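Local coordinates for protein Poly(A) ribonuclease pop2 (Schizosaccharomyces pombe, PDB 2P51) that removes mRNA poly(A) tails as a metal-dependent 3'-exoribonuclease and catalytic subunit of the CCR4-NOT complex, releasing 5'-AMP, at residues Y45-D51 / G89-E95; A103-Q107 / Q237-L243. All blocks are in the same frame, centred on the assembly; numbering follows the deposited sequence.

How the contacts relate
Contact 1 joins strands 47-51 and 89-93 in the middle of the DEDD nuclease sheet; contact 2 lays the first turns of helix 238-257 (residues 238-243) against the next strand, 105-107. Their centres are 9 Å apart. Strand 89-93 ties them together, with Leu90 O lying 2.8 Å from Trp106 N. On the helix side, Ser49 CB packs 3.4 Å from Ala242 O. The two contacts converge on one magnesium ion, which takes Asp51 OD2 from contact 1 and Asp241 OD2 from contact 2, two carboxylate oxygens only 3.1 Å apart. Glu53 joins them on this metal, while Asp51 also reaches the second magnesium, shared with Asp172.

Contact 1. Residues Y45-D51 / G89-E95; sequences YPVVSMD and GLALSDE. With MG (magnesium ion), chain C; MG (magnesium ion), chain B.
The two central antiparallel strands of the DEDD nuclease fold meet here, Val47 to Asp51 running against Gly89 to Ser93, with the C-terminal end of 47-51 reaching the two-metal active site. Ser49 N gives a nearly straight bond to Ala91 O (2.8 Å, 174° at the hydrogen), and Ala91 N returns one to Ser49 O; Val47 with Ser93 and Asp51 with Gly89 repeat the hydrogen-bonded pairing. On the face carrying Ser49 and Ser93, which helix 238-257 covers, one water is held by three atoms: it donates to Val47 O and Ala91 O, and bonds Ser49 OG. The Ser49 hydroxyl lies beside its own backbone N, which brings it to this water. The other face is apolar. Leu90 CD2 touches both Met50 CG, at 3.8 Å, and Val48 CG1, at 4.0 Å.

Beyond the paired strands, Tyr45 turns its ring edge to the backbone of Ser93 and Asp94, CD1 lying 3.5 Å from Asp94 N. Pro46 CG meets Glu95 OE2 at 3.9 Å, the two side chains crossing at about a right angle, while Pro46 CD rests over Asp94 CA. A glycine in place of Pro46 would probably leave the Glu95 carboxylate and Asp94 CA without the ring they lie against, and let the turn into the strand flex. At the far end Asp51, with CG anti to its backbone N (chi1 -172°), splits its carboxylate between the metals: OD1 binds one magnesium at 2.0 Å and OD2 the other at 2.1 Å.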
loop_
_atom_site.group_PDB
_atom_site.type_symbol
_atom_site.label_atom_id
_atom_site.label_comp_id
_atom_site.label_asym_id
_atom_site.label_seq_id
_atom_site.Cartn_x
_atom_site.Cartn_y
_atom_site.Cartn_z
ATOM N N TYR A 45 4.608 -17.552 -1.465
ATOM C CA TYR A 45 3.496 -16.671 -1.056
ATOM C C TYR A 45 3.462 -15.429 -1.971
ATOM O O TYR A 45 3.841 -14.333 -1.558
ATOM C CB TYR A 45 3.681 -16.267 0.411
ATOM C CG TYR A 45 3.671 -17.442 1.367
ATOM C CD1 TYR A 45 2.486 -17.929 1.914
ATOM C CD2 TYR A 45 4.913 -18.050 1.687
ATOM C CE1 TYR A 45 2.534 -19.024 2.782
ATOM C CE2 TYR A 45 4.954 -19.124 2.559
ATOM C CZ TYR A 45 3.762 -19.576 3.089
ATOM O OH TYR A 45 3.813 -20.649 3.949
ATOM N N PRO A 46 3.083 -15.644 -3.236
ATOM C CA PRO A 46 3.301 -14.635 -4.265
ATOM C C PRO A 46 2.200 -13.611 -4.400
ATOM O O PRO A 46 2.162 -12.880 -5.412
ATOM C CB PRO A 46 3.393 -15.497 -5.546
ATOM C CG PRO A 46 2.455 -16.646 -5.273
ATOM C CD PRO A 46 2.579 -16.929 -3.793
ATOM N N VAL A 47 1.301 -13.489 -3.455
ATOM C CA VAL A 47 0.200 -12.510 -3.453
ATOM C C VAL A 47 0.565 -11.462 -2.380
ATOM O O VAL A 47 0.615 -11.784 -1.197
ATOM C CB VAL A 47 -1.176 -13.128 -3.229
ATOM C CG1 VAL A 47 -2.263 -12.030 -3.234
ATOM C CG2 VAL A 47 -1.489 -14.173 -4.286
ATOM N N VAL A 48 0.863 -10.237 -2.837
ATOM C CA VAL A 48 1.294 -9.194 -1.897
ATOM C C VAL A 48 0.198 -8.145 -1.722
ATOM O O VAL A 48 -0.159 -7.522 -2.754
ATOM C CB VAL A 48 2.536 -8.498 -2.438
ATOM C CG1 VAL A 48 2.972 -7.390 -1.466
ATOM C CG2 VAL A 48 3.700 -9.469 -2.693
ATOM N N SER A 49 -0.303 -7.937 -0.518
ATOM C CA SER A 49 -1.324 -6.898 -0.257
ATOM C C SER A 49 -0.639 -5.702 0.370
ATOM O O SER A 49 0.248 -5.950 1.228
ATOM C CB SER A 49 -2.458 -7.420 0.646
ATOM O OG SER A 49 -3.080 -8.520 -0.053
ATOM N N MET A 50 -1.038 -4.485 -0.032
ATOM C CA MET A 50 -0.235 -3.320 0.355
ATOM C C MET A 50 -1.121 -2.167 0.778
ATOM O O MET A 50 -2.231 -1.976 0.244
ATOM C CB MET A 50 0.672 -2.909 -0.826
ATOM C CG MET A 50 1.536 -1.690 -0.652
ATOM S SD MET A 50 0.669 -0.140 -1.058
ATOM C CE MET A 50 0.718 -0.260 -2.865
ATOM N N ASP A 51 -0.544 -1.420 1.734
ATOM C CA ASP A 51 -1.106 -0.135 2.140
ATOM C C ASP A 51 0.036 0.819 2.488
ATOM O O ASP A 51 1.158 0.291 2.741
ATOM C CB ASP A 51 -2.038 -0.244 3.363
ATOM C CG ASP A 51 -2.785 1.051 3.668
ATOM O OD1 ASP A 51 -3.117 1.777 2.696
ATOM O OD2 ASP A 51 -3.011 1.284 4.871
ATOM N N GLY A 89 2.965 -1.092 4.339
ATOM C CA GLY A 89 2.584 -2.429 4.833
ATOM C C GLY A 89 2.560 -3.427 3.692
ATOM O O GLY A 89 1.967 -3.101 2.644
ATOM N N LEU A 90 3.244 -4.565 3.874
ATOM C CA LEU A 90 3.215 -5.619 2.883
ATOM C C LEU A 90 2.794 -6.937 3.557
ATOM O O LEU A 90 3.510 -7.418 4.426
ATOM C CB LEU A 90 4.578 -5.810 2.217
ATOM C CG LEU A 90 5.235 -4.637 1.498
ATOM C CD1 LEU A 90 6.603 -5.029 0.949
ATOM C CD2 LEU A 90 4.325 -4.112 0.386
ATOM N N ALA A 91 1.676 -7.503 3.120
ATOM C CA ALA A 91 1.143 -8.742 3.652
ATOM C C ALA A 91 1.194 -9.807 2.556
ATOM O O ALA A 91 0.555 -9.663 1.515
ATOM C CB ALA A 91 -0.285 -8.532 4.161
ATOM N N LEU A 92 1.951 -10.876 2.823
ATOM C CA LEU A 92 2.112 -11.937 1.833
ATOM C C LEU A 92 1.098 -13.044 2.093
ATOM O O LEU A 92 0.827 -13.414 3.227
ATOM C CB LEU A 92 3.483 -12.546 1.856
ATOM C CG LEU A 92 4.584 -11.802 1.057
ATOM C CD1 LEU A 92 4.741 -10.341 1.356
ATOM C CD2 LEU A 92 5.909 -12.569 1.302
ATOM N N SER A 93 0.579 -13.592 0.975
ATOM C CA SER A 93 -0.292 -14.738 1.040
ATOM C C SER A 93 0.057 -15.658 -0.129
ATOM O O SER A 93 0.561 -15.218 -1.160
ATOM C CB SER A 93 -1.765 -14.302 0.878
ATOM O OG SER A 93 -2.191 -13.289 1.796
ATOM N N ASP A 94 -0.317 -16.926 0.046
ATOM C CA ASP A 94 -0.301 -17.826 -1.138
ATOM C C ASP A 94 -1.575 -17.600 -1.940
ATOM O O ASP A 94 -2.423 -16.733 -1.642
ATOM C CB ASP A 94 -0.082 -19.290 -0.743
ATOM C CG ASP A 94 -1.262 -19.944 -0.066
ATOM O OD1 ASP A 94 -2.379 -19.392 0.050
ATOM O OD2 ASP A 94 -1.084 -21.078 0.416
ATOM N N GLU A 95 -1.747 -18.382 -3.005
ATOM C CA GLU A 95 -2.856 -18.124 -3.922
ATOM C C GLU A 95 -4.210 -18.553 -3.383
ATOM O O GLU A 95 -5.256 -18.325 -4.053
ATOM C CB GLU A 95 -2.531 -18.895 -5.206
ATOM C CG GLU A 95 -1.310 -18.342 -5.927
ATOM C CD GLU A 95 -1.607 -17.147 -6.811
ATOM O OE1 GLU A 95 -2.751 -16.595 -6.758
ATOM O OE2 GLU A 95 -0.675 -16.779 -7.577
HETATM MG MG MG C . -3.927 2.669 6.126
HETATM MG MG MG B . -4.515 2.791 1.594
HETATM O O HOH W 1 -1.527 -10.962 0.465
HETATM O O HOH W 2 -5.526 1.084 1.037
HETATM O O HOH W 3 -5.624 2.998 3.251
HETATM O O HOH W 4 -6.021 3.722 0.408
HETATM O O HOH W 5 -3.743 4.666 1.989
HETATM O O HOH W 6 -3.584 4.222 4.712
#

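Contact 2. Residues A103-Q107 / Q237-L243; sequences ACTWQ and QAGSDAL. With MG (magnesium ion), chain C.
Gln107 and Thr105 make the polar grip on the first turn of the helix. Gln107 OE1 accepts from Gly239 N at 2.9 Å, the donor tilted 23° from the amide's carbonyl plane, and a water donating to the same oxygen passes on to Ser240 N. One side-chain oxygen thus serves two amides of the helix's first turn, the second through water. The extended glutamine chain, with CG anti to the backbone N (chi1 178°), carries the amide that far. Its NE2 makes a weak bond to Gln237 OE1, the two amide planes only 8° apart, and has a stronger partner in Asp25, while Gln237 NE2 bonds Ser130 O. Thr105 OG1 donates to Gly239 O at 3.0 Å; Leu243 N reaches that oxygen from the opposite face of its carbonyl plane, as the ordinary helical bond.

In the DEDD fold this helix carries the last aspartate of the signature, and Gln237 stands at its N-cap. The glycine lets the strand side chains come close: a CB on Gly239 would sit tight against Gln107 OE1. Metal binding takes place on another side of the helix, where Asp241 OD2 coordinates a magnesium ion at 2.0 Å together with three waters, Asp51 OD2 and Glu53 OE2. Asp241 OD1 is held by a salt bridge to Arg231 and a bond from His236 N, which should fix the carboxylate's rotation.

Apolar packing takes over one turn further on. Leu243 CD2 lies 3.6 Å from Cys104 CB, and Leu243 CB touches Thr105 CB at 4.0 Å. Leu243 CD1 is in van der Waals contact with backbone Cys104 O.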
loop_
_atom_site.group_PDB
_atom_site.type_symbol
_atom_site.label_atom_id
_atom_site.label_comp_id
_atom_site.label_asym_id
_atom_site.label_seq_id
_atom_site.Cartn_x
_atom_site.Cartn_y
_atom_site.Cartn_z
ATOM N N ALA A 103 4.946 -14.503 9.442
ATOM C CA ALA A 103 4.416 -13.161 9.599
ATOM C C ALA A 103 3.121 -13.011 8.843
ATOM O O ALA A 103 3.043 -13.375 7.663
ATOM C CB ALA A 103 5.398 -12.125 9.043
ATOM N N CYS A 104 2.104 -12.476 9.503
ATOM C CA CYS A 104 0.882 -12.135 8.765
ATOM C C CYS A 104 1.159 -10.923 7.877
ATOM O O CYS A 104 0.538 -10.804 6.824
ATOM C CB CYS A 104 -0.280 -11.852 9.711
ATOM S SG CYS A 104 -0.757 -13.154 10.886
ATOM N N THR A 105 2.045 -10.009 8.281
ATOM C CA THR A 105 2.294 -8.782 7.528
ATOM C C THR A 105 3.582 -8.128 8.022
ATOM O O THR A 105 3.999 -8.330 9.173
ATOM C CB THR A 105 1.081 -7.835 7.645
ATOM O OG1 THR A 105 1.269 -6.696 6.800
ATOM C CG2 THR A 105 0.910 -7.304 9.074
ATOM N N TRP A 106 4.246 -7.336 7.171
ATOM C CA TRP A 106 5.386 -6.524 7.532
ATOM C C TRP A 106 4.971 -5.054 7.507
ATOM O O TRP A 106 4.207 -4.647 6.619
ATOM C CB TRP A 106 6.532 -6.678 6.517
ATOM C CG TRP A 106 7.341 -7.930 6.735
ATOM C CD1 TRP A 106 8.525 -7.991 7.441
ATOM C CD2 TRP A 106 7.068 -9.264 6.279
ATOM N NE1 TRP A 106 8.994 -9.292 7.445
ATOM C CE2 TRP A 106 8.141 -10.079 6.753
ATOM C CE3 TRP A 106 6.045 -9.857 5.534
ATOM C CZ2 TRP A 106 8.204 -11.450 6.490
ATOM C CZ3 TRP A 106 6.092 -11.213 5.259
ATOM C CH2 TRP A 106 7.166 -11.996 5.737
ATOM N N GLN A 107 5.527 -4.315 8.449
ATOM C CA GLN A 107 5.290 -2.898 8.503
ATOM C C GLN A 107 6.639 -2.178 8.455
ATOM O O GLN A 107 7.404 -2.218 9.409
ATOM C CB GLN A 107 4.553 -2.580 9.805
ATOM C CG GLN A 107 4.266 -1.111 10.054
ATOM C CD GLN A 107 3.119 -1.015 11.077
ATOM O OE1 GLN A 107 1.965 -0.918 10.621
ATOM N NE2 GLN A 107 3.453 -1.014 12.353
ATOM N N GLN A 237 -2.812 1.689 10.704
ATOM C CA GLN A 237 -1.386 1.415 10.613
ATOM C C GLN A 237 -1.193 0.520 9.384
ATOM O O GLN A 237 -2.052 -0.349 9.183
ATOM C CB GLN A 237 -0.746 0.813 11.876
ATOM C CG GLN A 237 -0.638 1.935 12.953
ATOM C CD GLN A 237 0.486 1.693 13.926
ATOM O OE1 GLN A 237 1.635 1.433 13.584
ATOM N NE2 GLN A 237 0.207 1.726 15.248
ATOM N N ALA A 238 -0.144 0.755 8.597
ATOM C CA ALA A 238 -0.140 0.141 7.253
ATOM C C ALA A 238 -0.028 -1.371 7.310
ATOM O O ALA A 238 -0.576 -2.045 6.431
ATOM C CB ALA A 238 0.940 0.713 6.376
ATOM N N GLY A 239 0.677 -1.950 8.274
ATOM C CA GLY A 239 0.810 -3.386 8.386
ATOM C C GLY A 239 -0.533 -4.040 8.557
ATOM O O GLY A 239 -0.939 -4.949 7.799
ATOM N N SER A 240 -1.304 -3.593 9.529
ATOM C CA SER A 240 -2.627 -4.127 9.830
ATOM C C SER A 240 -3.580 -3.852 8.683
ATOM O O SER A 240 -4.355 -4.742 8.280
ATOM C CB SER A 240 -3.117 -3.464 11.129
ATOM O OG SER A 240 -4.430 -3.921 11.416
ATOM N N ASP A 241 -3.527 -2.640 8.133
ATOM C CA ASP A 241 -4.434 -2.349 7.007
ATOM C C ASP A 241 -4.117 -3.232 5.791
ATOM O O ASP A 241 -5.059 -3.689 5.099
ATOM C CB ASP A 241 -4.348 -0.885 6.601
ATOM C CG ASP A 241 -4.834 0.108 7.637
ATOM O OD1 ASP A 241 -5.595 -0.269 8.570
ATOM O OD2 ASP A 241 -4.471 1.319 7.559
ATOM N N ALA A 242 -2.855 -3.489 5.519
ATOM C CA ALA A 242 -2.482 -4.347 4.379
ATOM C C ALA A 242 -2.958 -5.760 4.612
ATOM O O ALA A 242 -3.416 -6.501 3.722
ATOM C CB ALA A 242 -0.957 -4.332 4.190
ATOM N N LEU A 243 -2.861 -6.238 5.853
ATOM C CA LEU A 243 -3.311 -7.610 6.132
ATOM C C LEU A 243 -4.812 -7.712 5.970
ATOM O O LEU A 243 -5.374 -8.693 5.470
ATOM C CB LEU A 243 -2.907 -7.951 7.574
ATOM C CG LEU A 243 -3.459 -9.263 8.158
ATOM C CD1 LEU A 243 -3.022 -10.447 7.332
ATOM C CD2 LEU A 243 -2.999 -9.444 9.600
HETATM MG MG MG C . -3.927 2.669 6.126
HETATM O O HOH W 7 0.095 -2.474 11.839
HETATM O O HOH W 6 -3.584 4.222 4.712
HETATM O O HOH W 8 -5.826 2.218 5.351
HETATM O O HOH W 9 -4.745 4.227 7.243
#